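Local atomic coordinates of AgaA (Rhizobium radiobacter, PDB entry 6HLX), a protein that binds the opine agropinic acid in the periplasm as the solute-binding component of an ABC transporter that imports it. Residues T14-T17 with V18-P21; T27-L30 with A31-G35; I128-L131 with A132-E135; I138-A141 with A142-A145; T466-P469 with G470-F474. One frame throughout, in Å; residues are numbered along the deposited sequence.

Interactions 1 to 4 form one cluster, in which K29 ties interactions 1, 2 and 3 together: K29 NZ stands 2.8 Å from T17 O of interaction 1, a probable hydrogen bond, and 2.8 Å from E135 OE2 of interaction 3, a salt bridge. Interaction 4 joins through the backbone, I138 N lying 3.0 Å from R34 O of interaction 2, and through V139 CG1, 3.8 Å from T17 CG2 of interaction 1. Interaction 5 touches none of the others, with nearest atoms about 4 Å from interaction 2. Two of the local turns reach the agropinic acid pocket, through Q20 in interaction 1 and F474 in interaction 5. The side chains of T27 and L133 remain about 9 and 10 Å from the ligand.

Interaction 1 (T14-T17 with V18-P21); sequences TLDT and VVQP
V19 folds back onto D16 in a type I beta turn with T17 and V18 at its corners. Two hydrogen bonds and a third, weak one accompany the turn. The closing one, V19 N to D16 O at 3.3 Å, is bent to 144° at the hydrogen, its donor standing above the carbonyl plane. The weak one links V18 N to D16 OD1 at 3.4 Å, a span that resembles an Asx turn. Upstream, D16 N donates to T14 OG1 at 3.0 Å, a straighter bond (165°) that makes an ST turn.

Van der Waals contacts join the two halves. With chi1 of T14 at -173°, OG1 faces D16 N while the methyl is directed to V19: T14 CG2 meets V19 CG1 at 3.8 Å, the side chains crossing at about a right angle. The other branch, V19 CG2, lies 3.9 Å from D16 CG, and P21 CG rests 3.7 Å from T14 O.

The charge of D16 is paired elsewhere, OD2 forming a salt bridge with R88. Q20 touches agropinic acid. Along the chain the turn lies between strand 3-8 and helix 23-32, which sends K29 NZ to T17 O and V19 O, while V18 packs on I89 of helix 79-90.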
loop_
_atom_site.group_PDB
_atom_site.type_symbol
_atom_site.label_atom_id
_atom_site.label_comp_id
_atom_site.label_asym_id
_atom_site.label_seq_id
_atom_site.Cartn_x
_atom_site.Cartn_y
_atom_site.Cartn_z
ATOM N N THR A 14 -6.761 11.575 6.069
ATOM C CA THR A 14 -8.051 11.655 5.379
ATOM C C THR A 14 -8.672 10.277 5.189
ATOM O O THR A 14 -7.961 9.272 5.127
ATOM C CB THR A 14 -7.938 12.374 4.010
ATOM O OG1 THR A 14 -9.270 12.556 3.495
ATOM C CG2 THR A 14 -7.075 11.610 2.988
ATOM N N LEU A 15 -10.009 10.240 5.085
ATOM C CA LEU A 15 -10.706 9.012 4.744
ATOM C C LEU A 15 -11.209 9.112 3.284
ATOM O O LEU A 15 -11.878 8.199 2.808
ATOM C CB LEU A 15 -11.849 8.718 5.713
ATOM C CG LEU A 15 -11.423 8.346 7.146
ATOM C CD1 LEU A 15 -12.660 8.076 8.013
ATOM C CD2 LEU A 15 -10.516 7.096 7.144
ATOM N N ASP A 16 -10.872 10.233 2.577
ATOM C CA ASP A 16 -11.246 10.446 1.164
ATOM C C ASP A 16 -10.865 9.144 0.423
ATOM O O ASP A 16 -9.714 8.705 0.479
ATOM C CB ASP A 16 -10.536 11.691 0.588
ATOM C CG ASP A 16 -10.875 11.989 -0.857
ATOM O OD1 ASP A 16 -11.196 11.041 -1.600
ATOM O OD2 ASP A 16 -10.771 13.161 -1.257
ATOM N N THR A 17 -11.867 8.450 -0.136
ATOM C CA THR A 17 -11.607 7.088 -0.615
ATOM C C THR A 17 -10.511 6.966 -1.642
ATOM O O THR A 17 -9.749 5.995 -1.566
ATOM C CB THR A 17 -12.872 6.375 -1.101
ATOM O OG1 THR A 17 -13.344 6.991 -2.306
ATOM C CG2 THR A 17 -13.991 6.358 -0.008
ATOM N N VAL A 18 -10.411 7.933 -2.578
ATOM C CA VAL A 18 -9.484 7.832 -3.718
ATOM C C VAL A 18 -8.010 8.099 -3.329
ATOM O O VAL A 18 -7.101 7.763 -4.104
ATOM C CB VAL A 18 -9.924 8.703 -4.918
ATOM C CG1 VAL A 18 -11.342 8.360 -5.372
ATOM C CG2 VAL A 18 -9.778 10.195 -4.619
ATOM N N VAL A 19 -7.795 8.749 -2.165
ATOM C CA VAL A 19 -6.458 9.078 -1.662
ATOM C C VAL A 19 -5.904 7.905 -0.900
ATOM O O VAL A 19 -6.634 7.282 -0.119
ATOM C CB VAL A 19 -6.519 10.350 -0.759
ATOM C CG1 VAL A 19 -5.159 10.695 -0.170
ATOM C CG2 VAL A 19 -7.090 11.528 -1.529
ATOM N N GLN A 20 -4.607 7.628 -1.091
ATOM C CA GLN A 20 -3.909 6.554 -0.372
ATOM C C GLN A 20 -3.075 7.277 0.711
ATOM O O GLN A 20 -1.970 7.764 0.409
ATOM C CB GLN A 20 -2.997 5.777 -1.350
ATOM C CG GLN A 20 -2.636 4.351 -0.902
ATOM C CD GLN A 20 -2.067 4.232 0.485
ATOM O OE1 GLN A 20 -2.770 4.444 1.478
ATOM N NE2 GLN A 20 -0.803 3.852 0.590
ATOM N N PRO A 21 -3.589 7.429 1.954
ATOM C CA PRO A 21 -2.824 8.193 2.962
ATOM C C PRO A 21 -1.798 7.348 3.712
ATOM O O PRO A 21 -0.977 7.885 4.458
ATOM C CB PRO A 21 -3.919 8.643 3.949
ATOM C CG PRO A 21 -4.892 7.473 3.951
ATOM C CD PRO A 21 -4.878 6.932 2.506
#

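Interaction 2 (T27-L30 with A31-G35); sequences TVKL and AIHRG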
loop_
_atom_site.group_PDB
_atom_site.type_symbol
_atom_site.label_atom_id
_atom_site.label_comp_id
_atom_site.label_asym_id
_atom_site.label_seq_id
_atom_site.Cartn_x
_atom_site.Cartn_y
_atom_site.Cartn_z
ATOM N N THR A 27 -6.929 0.990 6.788
ATOM C CA THR A 27 -7.539 0.059 7.756
ATOM C C THR A 27 -8.969 0.514 8.118
ATOM O O THR A 27 -9.869 -0.310 8.152
ATOM C CB THR A 27 -6.637 -0.067 9.013
ATOM O OG1 THR A 27 -5.347 -0.528 8.582
ATOM C CG2 THR A 27 -7.233 -1.012 10.084
ATOM N N VAL A 28 -9.174 1.841 8.323
ATOM C CA VAL A 28 -10.500 2.370 8.635
ATOM C C VAL A 28 -11.398 2.269 7.380
ATOM O O VAL A 28 -12.538 1.811 7.466
ATOM C CB VAL A 28 -10.452 3.806 9.218
ATOM C CG1 VAL A 28 -11.866 4.320 9.513
ATOM C CG2 VAL A 28 -9.585 3.856 10.489
ATOM N N LYS A 29 -10.867 2.655 6.218
ATOM C CA LYS A 29 -11.661 2.582 4.968
ATOM C C LYS A 29 -12.160 1.163 4.692
ATOM O O LYS A 29 -13.281 0.996 4.224
ATOM C CB LYS A 29 -10.836 3.029 3.752
ATOM C CG LYS A 29 -10.702 4.545 3.682
ATOM C CD LYS A 29 -10.225 5.063 2.311
ATOM C CE LYS A 29 -8.852 4.509 1.918
ATOM N NZ LYS A 29 -8.272 5.250 0.754
ATOM N N LEU A 30 -11.340 0.146 5.002
ATOM C CA LEU A 30 -11.702 -1.249 4.714
ATOM C C LEU A 30 -12.752 -1.829 5.684
ATOM O O LEU A 30 -13.312 -2.895 5.426
ATOM C CB LEU A 30 -10.453 -2.127 4.597
ATOM C CG LEU A 30 -9.562 -1.755 3.407
ATOM C CD1 LEU A 30 -8.211 -2.410 3.526
ATOM C CD2 LEU A 30 -10.246 -2.062 2.045
ATOM N N ALA A 31 -13.080 -1.085 6.736
ATOM C CA ALA A 31 -14.170 -1.468 7.631
ATOM C C ALA A 31 -15.489 -0.895 7.085
ATOM O O ALA A 31 -16.537 -1.501 7.265
ATOM C CB ALA A 31 -13.913 -0.887 9.026
ATOM N N ILE A 32 -15.443 0.303 6.498
ATOM C CA ILE A 32 -16.636 1.062 6.084
ATOM C C ILE A 32 -16.990 0.907 4.610
ATOM O O ILE A 32 -18.118 1.227 4.240
ATOM C CB ILE A 32 -16.330 2.561 6.399
ATOM C CG1 ILE A 32 -16.233 2.793 7.930
ATOM C CG2 ILE A 32 -17.313 3.565 5.732
ATOM C CD1 ILE A 32 -15.418 4.176 8.222
ATOM N N HIS A 33 -16.021 0.531 3.772
ATOM C CA HIS A 33 -16.247 0.540 2.327
ATOM C C HIS A 33 -16.039 -0.791 1.646
ATOM O O HIS A 33 -15.292 -1.625 2.141
ATOM C CB HIS A 33 -15.290 1.572 1.680
ATOM C CG HIS A 33 -15.600 2.999 2.030
ATOM N ND1 HIS A 33 -16.754 3.612 1.590
ATOM C CD2 HIS A 33 -14.859 3.899 2.723
ATOM C CE1 HIS A 33 -16.706 4.848 2.057
ATOM N NE2 HIS A 33 -15.570 5.066 2.741
ATOM N N ARG A 34 -16.601 -0.918 0.425
ATOM C CA ARG A 34 -16.438 -2.078 -0.437
ATOM C C ARG A 34 -16.340 -1.604 -1.880
ATOM O O ARG A 34 -16.951 -0.594 -2.239
ATOM C CB ARG A 34 -17.645 -3.039 -0.282
ATOM C CG ARG A 34 -17.614 -3.906 0.994
ATOM C CD ARG A 34 -16.440 -4.877 0.963
ATOM N NE ARG A 34 -16.289 -5.694 2.175
ATOM C CZ ARG A 34 -15.590 -5.342 3.253
ATOM N NH1 ARG A 34 -15.023 -4.137 3.326
ATOM N NH2 ARG A 34 -15.473 -6.178 4.272
ATOM N N GLY A 35 -15.604 -2.362 -2.696
ATOM C CA GLY A 35 -15.525 -2.121 -4.137
ATOM C C GLY A 35 -16.351 -3.140 -4.890
ATOM O O GLY A 35 -17.103 -3.916 -4.280
HETATM O O HOH W 1 -14.136 -5.297 6.592
#
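V28 and I32 meet one helical turn apart where helix 23-32 runs out, in a type II periplasmic binding protein fold; the bonding pattern changes along this last turn. T27 O lies 3.6 Å from A31 N, but that amide is taken by the next carbonyl instead, and the T27 hydroxyl is bonded to T23 O. V28 O receives A31 N at 3.0 Å, a three-residue step with the donor above the carbonyl plane, whereas I32 N is shared weakly between V28 O and K29 O. Beside this, V28 CG1 and I32 CD1 touch at 3.8 Å, the side chains side by side and pointing the same way, toward the sheet that contains L8, I172 and V174.

K29 O accepts H33 N at 2.8 Å, almost in line with the carbonyl bond although the N-H itself is bent to 136°. The imidazole of H33 presents its edge to this oxygen, and I32 CG2 sits over the centre of one ring face. The amine of K29 leaves in another direction, for a salt bridge with E135.

L30 O is claimed by the R34 side chain, which bends at chi2 (-65°) and folds back to the helix end. R34 NH1 donates to L30 O at 3.0 Å (163°) with that oxygen in the guanidinium plane, and to H33 O at 2.8 Å. R34 NH2 forms a salt bridge with E481, and a water bridges L30 O and R34 NH2, 2.8 Å from each.

Interaction 3 (I128-L131 with A132-E135); sequences IDYL and ALPE
D129 O and Y130 O accept from A132 N and L133 N in turn, two successive three-residue steps at 2.9 and 3.1 Å. The second N-H is the straighter (163° against 145°), and both donors stand well above the carbonyl planes. Y130 O has a further partner in S136 OG, so the carbonyl is gripped twice. A water lies 3.0 Å from L131 O and 2.8 Å from L133 O, with other acceptors competing for its protons.

These bonds lie at the C-terminal part of helix 127-131, which rests on a five-stranded antiparallel sheet, probably the additional subdomain known from family 5 solute-binding proteins: I128 packs on Y53, F62 and F64, and A132 on V37.

Among the side chains, L133 runs alongside Y130. Its CG is anti to its own carbonyl carbon (chi1 -74°), bringing L133 CD1 to the ring edge, near the ring plane, 3.7 Å from Y130 CD1; L133 CG also sits 3.3 Å from Y130 O. The A132 methyl lies against the preceding turn, CB 3.3 Å from D129 O. The phenol hydroxyl of Y130 bonds to D387 O, and D129 OD1 to Y39 OH.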
loop_
_atom_site.group_PDB
_atom_site.type_symbol
_atom_site.label_atom_id
_atom_site.label_comp_id
_atom_site.label_asym_id
_atom_site.label_seq_id
_atom_site.Cartn_x
_atom_site.Cartn_y
_atom_site.Cartn_z
ATOM N N ILE A 128 -9.000 -6.222 -12.829
ATOM C CA ILE A 128 -9.830 -6.708 -11.706
ATOM C C ILE A 128 -9.092 -6.495 -10.364
ATOM O O ILE A 128 -9.685 -6.026 -9.378
ATOM C CB ILE A 128 -10.258 -8.193 -11.914
ATOM C CG1 ILE A 128 -11.230 -8.332 -13.112
ATOM C CG2 ILE A 128 -10.883 -8.791 -10.653
ATOM C CD1 ILE A 128 -12.633 -7.692 -12.916
ATOM N N ASP A 129 -7.768 -6.752 -10.367
ATOM C CA ASP A 129 -6.964 -6.542 -9.142
ATOM C C ASP A 129 -6.942 -5.062 -8.732
ATOM O O ASP A 129 -7.103 -4.754 -7.540
ATOM C CB ASP A 129 -5.539 -7.065 -9.333
ATOM C CG ASP A 129 -5.496 -8.575 -9.494
ATOM O OD1 ASP A 129 -5.419 -9.272 -8.478
ATOM O OD2 ASP A 129 -5.538 -9.050 -10.641
ATOM N N TYR A 130 -6.794 -4.139 -9.700
ATOM C CA TYR A 130 -6.801 -2.703 -9.367
ATOM C C TYR A 130 -8.175 -2.234 -8.874
ATOM O O TYR A 130 -8.244 -1.321 -8.045
ATOM C CB TYR A 130 -6.248 -1.831 -10.502
ATOM C CG TYR A 130 -4.731 -1.899 -10.585
ATOM C CD1 TYR A 130 -3.932 -1.419 -9.545
ATOM C CD2 TYR A 130 -4.093 -2.399 -11.720
ATOM C CE1 TYR A 130 -2.538 -1.456 -9.621
ATOM C CE2 TYR A 130 -2.697 -2.427 -11.811
ATOM C CZ TYR A 130 -1.927 -1.969 -10.752
ATOM O OH TYR A 130 -0.551 -1.996 -10.807
ATOM N N LEU A 131 -9.256 -2.933 -9.284
ATOM C CA LEU A 131 -10.590 -2.605 -8.781
ATOM C C LEU A 131 -10.788 -3.081 -7.334
ATOM O O LEU A 131 -11.753 -2.676 -6.660
ATOM C CB LEU A 131 -11.687 -3.145 -9.726
ATOM C CG LEU A 131 -11.735 -2.418 -11.073
ATOM C CD1 LEU A 131 -12.571 -3.195 -12.069
ATOM C CD2 LEU A 131 -12.284 -0.935 -10.907
ATOM N N ALA A 132 -9.843 -3.918 -6.843
ATOM C CA ALA A 132 -9.865 -4.390 -5.455
ATOM C C ALA A 132 -9.079 -3.427 -4.553
ATOM O O ALA A 132 -9.023 -3.653 -3.353
ATOM C CB ALA A 132 -9.277 -5.798 -5.358
ATOM N N LEU A 133 -8.438 -2.378 -5.099
ATOM C CA LEU A 133 -7.690 -1.465 -4.213
ATOM C C LEU A 133 -8.612 -0.867 -3.154
ATOM O O LEU A 133 -9.748 -0.517 -3.482
ATOM C CB LEU A 133 -7.083 -0.283 -5.007
ATOM C CG LEU A 133 -5.874 -0.585 -5.882
ATOM C CD1 LEU A 133 -5.691 0.533 -6.874
ATOM C CD2 LEU A 133 -4.584 -0.749 -5.038
ATOM N N PRO A 134 -8.102 -0.549 -1.941
ATOM C CA PRO A 134 -8.954 0.157 -0.954
ATOM C C PRO A 134 -9.398 1.522 -1.528
ATOM O O PRO A 134 -10.424 2.076 -1.115
ATOM C CB PRO A 134 -7.991 0.376 0.226
ATOM C CG PRO A 134 -6.991 -0.830 0.110
ATOM C CD PRO A 134 -6.764 -0.881 -1.387
ATOM N N GLU A 135 -8.617 2.061 -2.502
ATOM C CA GLU A 135 -8.929 3.369 -3.105
ATOM C C GLU A 135 -9.951 3.268 -4.258
ATOM O O GLU A 135 -10.366 4.310 -4.793
ATOM C CB GLU A 135 -7.620 4.090 -3.560
ATOM C CG GLU A 135 -6.732 4.533 -2.386
ATOM C CD GLU A 135 -6.184 3.422 -1.495
ATOM O OE1 GLU A 135 -5.721 2.391 -2.037
ATOM O OE2 GLU A 135 -6.236 3.572 -0.251
HETATM O O HOH W 2 -12.229 -1.861 -3.857
#

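Interaction 4 (I138-A141 with A142-A145); sequences IVPA and AWLA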
loop_
_atom_site.group_PDB
_atom_site.type_symbol
_atom_site.label_atom_id
_atom_site.label_comp_id
_atom_site.label_asym_id
_atom_site.label_seq_id
_atom_site.Cartn_x
_atom_site.Cartn_y
_atom_site.Cartn_z
ATOM N N ILE A 138 -16.591 1.911 -3.796
ATOM C CA ILE A 138 -17.728 2.630 -4.382
ATOM C C ILE A 138 -18.478 3.445 -3.355
ATOM O O ILE A 138 -18.836 2.927 -2.297
ATOM C CB ILE A 138 -18.708 1.639 -5.108
ATOM C CG1 ILE A 138 -17.987 0.673 -6.107
ATOM C CG2 ILE A 138 -19.878 2.385 -5.803
ATOM C CD1 ILE A 138 -17.099 1.406 -7.166
ATOM N N VAL A 139 -18.768 4.698 -3.697
ATOM C CA VAL A 139 -19.553 5.591 -2.841
ATOM C C VAL A 139 -20.778 6.075 -3.646
ATOM O O VAL A 139 -20.808 5.894 -4.872
ATOM C CB VAL A 139 -18.713 6.758 -2.236
ATOM C CG1 VAL A 139 -17.582 6.214 -1.367
ATOM C CG2 VAL A 139 -18.180 7.679 -3.320
ATOM N N PRO A 140 -21.804 6.671 -2.996
ATOM C CA PRO A 140 -22.990 7.082 -3.754
ATOM C C PRO A 140 -22.735 8.301 -4.633
ATOM O O PRO A 140 -22.106 9.266 -4.191
ATOM C CB PRO A 140 -24.037 7.381 -2.658
ATOM C CG PRO A 140 -23.466 6.816 -1.385
ATOM C CD PRO A 140 -21.979 6.923 -1.549
ATOM N N ALA A 141 -23.278 8.269 -5.870
ATOM C CA ALA A 141 -23.189 9.395 -6.803
ATOM C C ALA A 141 -23.823 10.672 -6.198
ATOM O O ALA A 141 -23.247 11.759 -6.313
ATOM C CB ALA A 141 -23.882 9.043 -8.113
ATOM N N ALA A 142 -24.992 10.535 -5.535
ATOM C CA ALA A 142 -25.709 11.678 -4.928
ATOM C C ALA A 142 -24.904 12.233 -3.750
ATOM O O ALA A 142 -24.935 13.443 -3.493
ATOM C CB ALA A 142 -27.087 11.243 -4.455
ATOM N N TRP A 143 -24.172 11.340 -3.031
ATOM C CA TRP A 143 -23.341 11.767 -1.900
ATOM C C TRP A 143 -22.163 12.581 -2.435
ATOM O O TRP A 143 -21.855 13.622 -1.857
ATOM C CB TRP A 143 -22.849 10.564 -1.074
ATOM C CG TRP A 143 -22.067 10.954 0.148
ATOM C CD1 TRP A 143 -22.551 11.168 1.406
ATOM C CD2 TRP A 143 -20.657 11.184 0.212
ATOM N NE1 TRP A 143 -21.512 11.470 2.267
ATOM C CE2 TRP A 143 -20.340 11.492 1.555
ATOM C CE3 TRP A 143 -19.611 11.114 -0.732
ATOM C CZ2 TRP A 143 -19.040 11.821 1.959
ATOM C CZ3 TRP A 143 -18.322 11.448 -0.332
ATOM C CH2 TRP A 143 -18.047 11.790 1.004
ATOM N N LEU A 144 -21.506 12.111 -3.531
ATOM C CA LEU A 144 -20.379 12.821 -4.148
ATOM C C LEU A 144 -20.795 14.205 -4.642
ATOM O O LEU A 144 -20.043 15.154 -4.452
ATOM C CB LEU A 144 -19.797 12.037 -5.336
ATOM C CG LEU A 144 -18.847 10.890 -5.015
ATOM C CD1 LEU A 144 -18.525 10.084 -6.277
ATOM C CD2 LEU A 144 -17.558 11.388 -4.362
ATOM N N ALA A 145 -21.978 14.312 -5.284
ATOM C CA ALA A 145 -22.493 15.580 -5.813
ATOM C C ALA A 145 -22.686 16.607 -4.696
ATOM O O ALA A 145 -22.308 17.770 -4.858
ATOM C CB ALA A 145 -23.813 15.346 -6.543
#
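P140 and W143 touch at the start of helix 141-146, where P140 occupies the N-cap position. P140 CB is 3.7 Å from W143 CB, and the proline CG and CD lie almost as close to it; the two side chains meet at a slant. Because W143 CG is anti to its backbone N (chi1 -176°), the indole leads away from the incoming chain, and the contact is carried chiefly by its CB.

V139 makes the other apolar contact. Its CG2 lies against the branch point of L144, 3.7 Å from L144 CG and almost as near to both methyls, with the side chains crossing at about a right angle.

The backbone holds these partners in place. L144 N donates to P140 O at 3.0 Å (161°) and A145 N to A141 O at 3.0 Å (158°), with both donors only modestly tilted from the carbonyl planes: the four-residue pattern of an alpha helix begins directly at the cap. Proline has no polar side-chain group with which to cap the helix, and the amide of A141 bonds instead to D81 OD1. The carboxylate of D81, at the helix start, probably also interacts favourably with the helix dipole.

Farther out, the indole NE1 makes a weak hydrogen bond to A154 O, and V139 packs on T17 and H33. The turn lies against helix 79-90, where A141 touches A84 and L144 touches R88, and I138 ties the incoming chain to R34, just past helix 23-32.

Interaction 5 (T466-P469 with G470-F474); sequences TNMP and GFLTF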
loop_
_atom_site.group_PDB
_atom_site.type_symbol
_atom_site.label_atom_id
_atom_site.label_comp_id
_atom_site.label_asym_id
_atom_site.label_seq_id
_atom_site.Cartn_x
_atom_site.Cartn_y
_atom_site.Cartn_z
ATOM N N THR A 466 -7.123 -11.482 10.523
ATOM C CA THR A 466 -6.104 -12.109 9.690
ATOM C C THR A 466 -5.098 -11.089 9.200
ATOM O O THR A 466 -5.478 -10.079 8.599
ATOM C CB THR A 466 -6.763 -12.782 8.454
ATOM O OG1 THR A 466 -7.728 -13.732 8.897
ATOM C CG2 THR A 466 -5.739 -13.517 7.561
ATOM N N ASN A 467 -3.820 -11.393 9.413
ATOM C CA ASN A 467 -2.722 -10.591 8.844
ATOM C C ASN A 467 -2.610 -11.196 7.420
ATOM O O ASN A 467 -2.110 -12.322 7.250
ATOM C CB ASN A 467 -1.424 -10.790 9.638
ATOM C CG ASN A 467 -0.333 -9.853 9.154
ATOM O OD1 ASN A 467 -0.457 -9.224 8.096
ATOM N ND2 ASN A 467 0.738 -9.740 9.924
ATOM N N MET A 468 -3.200 -10.509 6.431
ATOM C CA MET A 468 -3.385 -11.041 5.075
ATOM C C MET A 468 -2.052 -11.299 4.356
ATOM O O MET A 468 -1.028 -10.693 4.694
ATOM C CB MET A 468 -4.387 -10.209 4.275
ATOM C CG MET A 468 -5.838 -10.503 4.779
ATOM S SD MET A 468 -7.093 -9.344 4.179
ATOM C CE MET A 468 -6.889 -9.489 2.401
ATOM N N PRO A 469 -2.030 -12.333 3.493
ATOM C CA PRO A 469 -0.741 -12.876 3.042
ATOM C C PRO A 469 0.103 -12.008 2.115
ATOM O O PRO A 469 -0.432 -11.342 1.233
ATOM C CB PRO A 469 -1.112 -14.209 2.382
ATOM C CG PRO A 469 -2.544 -14.081 2.012
ATOM C CD PRO A 469 -3.149 -13.225 3.110
ATOM N N GLY A 470 1.423 -12.075 2.329
ATOM C CA GLY A 470 2.432 -11.408 1.504
ATOM C C GLY A 470 2.125 -9.940 1.298
ATOM O O GLY A 470 1.925 -9.217 2.271
ATOM N N PHE A 471 1.978 -9.521 0.021
ATOM C CA PHE A 471 1.689 -8.122 -0.337
ATOM C C PHE A 471 0.327 -7.605 0.135
ATOM O O PHE A 471 0.060 -6.404 0.005
ATOM C CB PHE A 471 1.803 -7.948 -1.870
ATOM C CG PHE A 471 3.189 -7.802 -2.442
ATOM C CD1 PHE A 471 4.298 -7.630 -1.608
ATOM C CD2 PHE A 471 3.398 -7.847 -3.821
ATOM C CE1 PHE A 471 5.584 -7.448 -2.154
ATOM C CE2 PHE A 471 4.683 -7.682 -4.360
ATOM C CZ PHE A 471 5.761 -7.468 -3.526
ATOM N N LEU A 472 -0.551 -8.477 0.645
ATOM C CA LEU A 472 -1.884 -8.034 1.089
ATOM C C LEU A 472 -1.913 -7.572 2.536
ATOM O O LEU A 472 -2.988 -7.194 3.034
ATOM C CB LEU A 472 -2.927 -9.152 0.887
ATOM C CG LEU A 472 -3.182 -9.525 -0.557
ATOM C CD1 LEU A 472 -4.091 -10.688 -0.635
ATOM C CD2 LEU A 472 -3.770 -8.348 -1.321
ATOM N N THR A 473 -0.752 -7.573 3.234
ATOM C CA THR A 473 -0.766 -7.221 4.669
ATOM C C THR A 473 -1.391 -5.847 4.969
ATOM O O THR A 473 -2.113 -5.730 5.968
ATOM C CB THR A 473 0.618 -7.373 5.321
ATOM O OG1 THR A 473 0.517 -7.091 6.731
ATOM C CG2 THR A 473 1.687 -6.472 4.680
ATOM N N PHE A 474 -1.167 -4.832 4.123
ATOM C CA PHE A 474 -1.740 -3.499 4.393
ATOM C C PHE A 474 -3.279 -3.440 4.237
ATOM O O PHE A 474 -3.889 -2.425 4.596
ATOM C CB PHE A 474 -1.068 -2.408 3.557
ATOM C CG PHE A 474 0.397 -2.133 3.833
ATOM C CD1 PHE A 474 1.009 -2.591 5.003
ATOM C CD2 PHE A 474 1.154 -1.365 2.951
ATOM C CE1 PHE A 474 2.353 -2.295 5.275
ATOM C CE2 PHE A 474 2.511 -1.096 3.211
ATOM C CZ PHE A 474 3.098 -1.562 4.367
#
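N467 and T473 both carry their polar groups anti to the backbone N, with CG of N467 at chi1 -174° and OG1 of T473 at chi1 -177°, which sets amide and hydroxyl side by side. T473 OG1 donates to N467 OD1 at 2.7 Å, in the carbonyl plane and on a lone pair. The amide's other end, ND2, bonds to Q454 O and L234 O; with OD1 accepting and ND2 donating, the orientation of the side chain is well determined.

Between these residues the chain reverses. L472 N donates to P469 O at 2.9 Å from above the carbonyl plane, and G470 at the first corner has positive phi (51°), its backbone matching a type II' beta turn. The following amide, T473 N, bonds to G470 O at 3.3 Å and starts the 3-10 segment; N236 ND2 is a second donor to G470 O.

L472 turns back toward the first half of the loop: its CB is 3.3 Å from P469 O and 3.8 Å from M468 CB. A CA-H...O contact adds to this, with T473 CA 3.5 Å from M468 O. Just beyond, S476 OG bonds to both M468 N and T473 O, and F471 meets W388 edge-to-face.

A glycine-cornered type II' turn running into a 3-10 segment therefore carries the chain to F474, which touches agropinic acid in the ligand pocket.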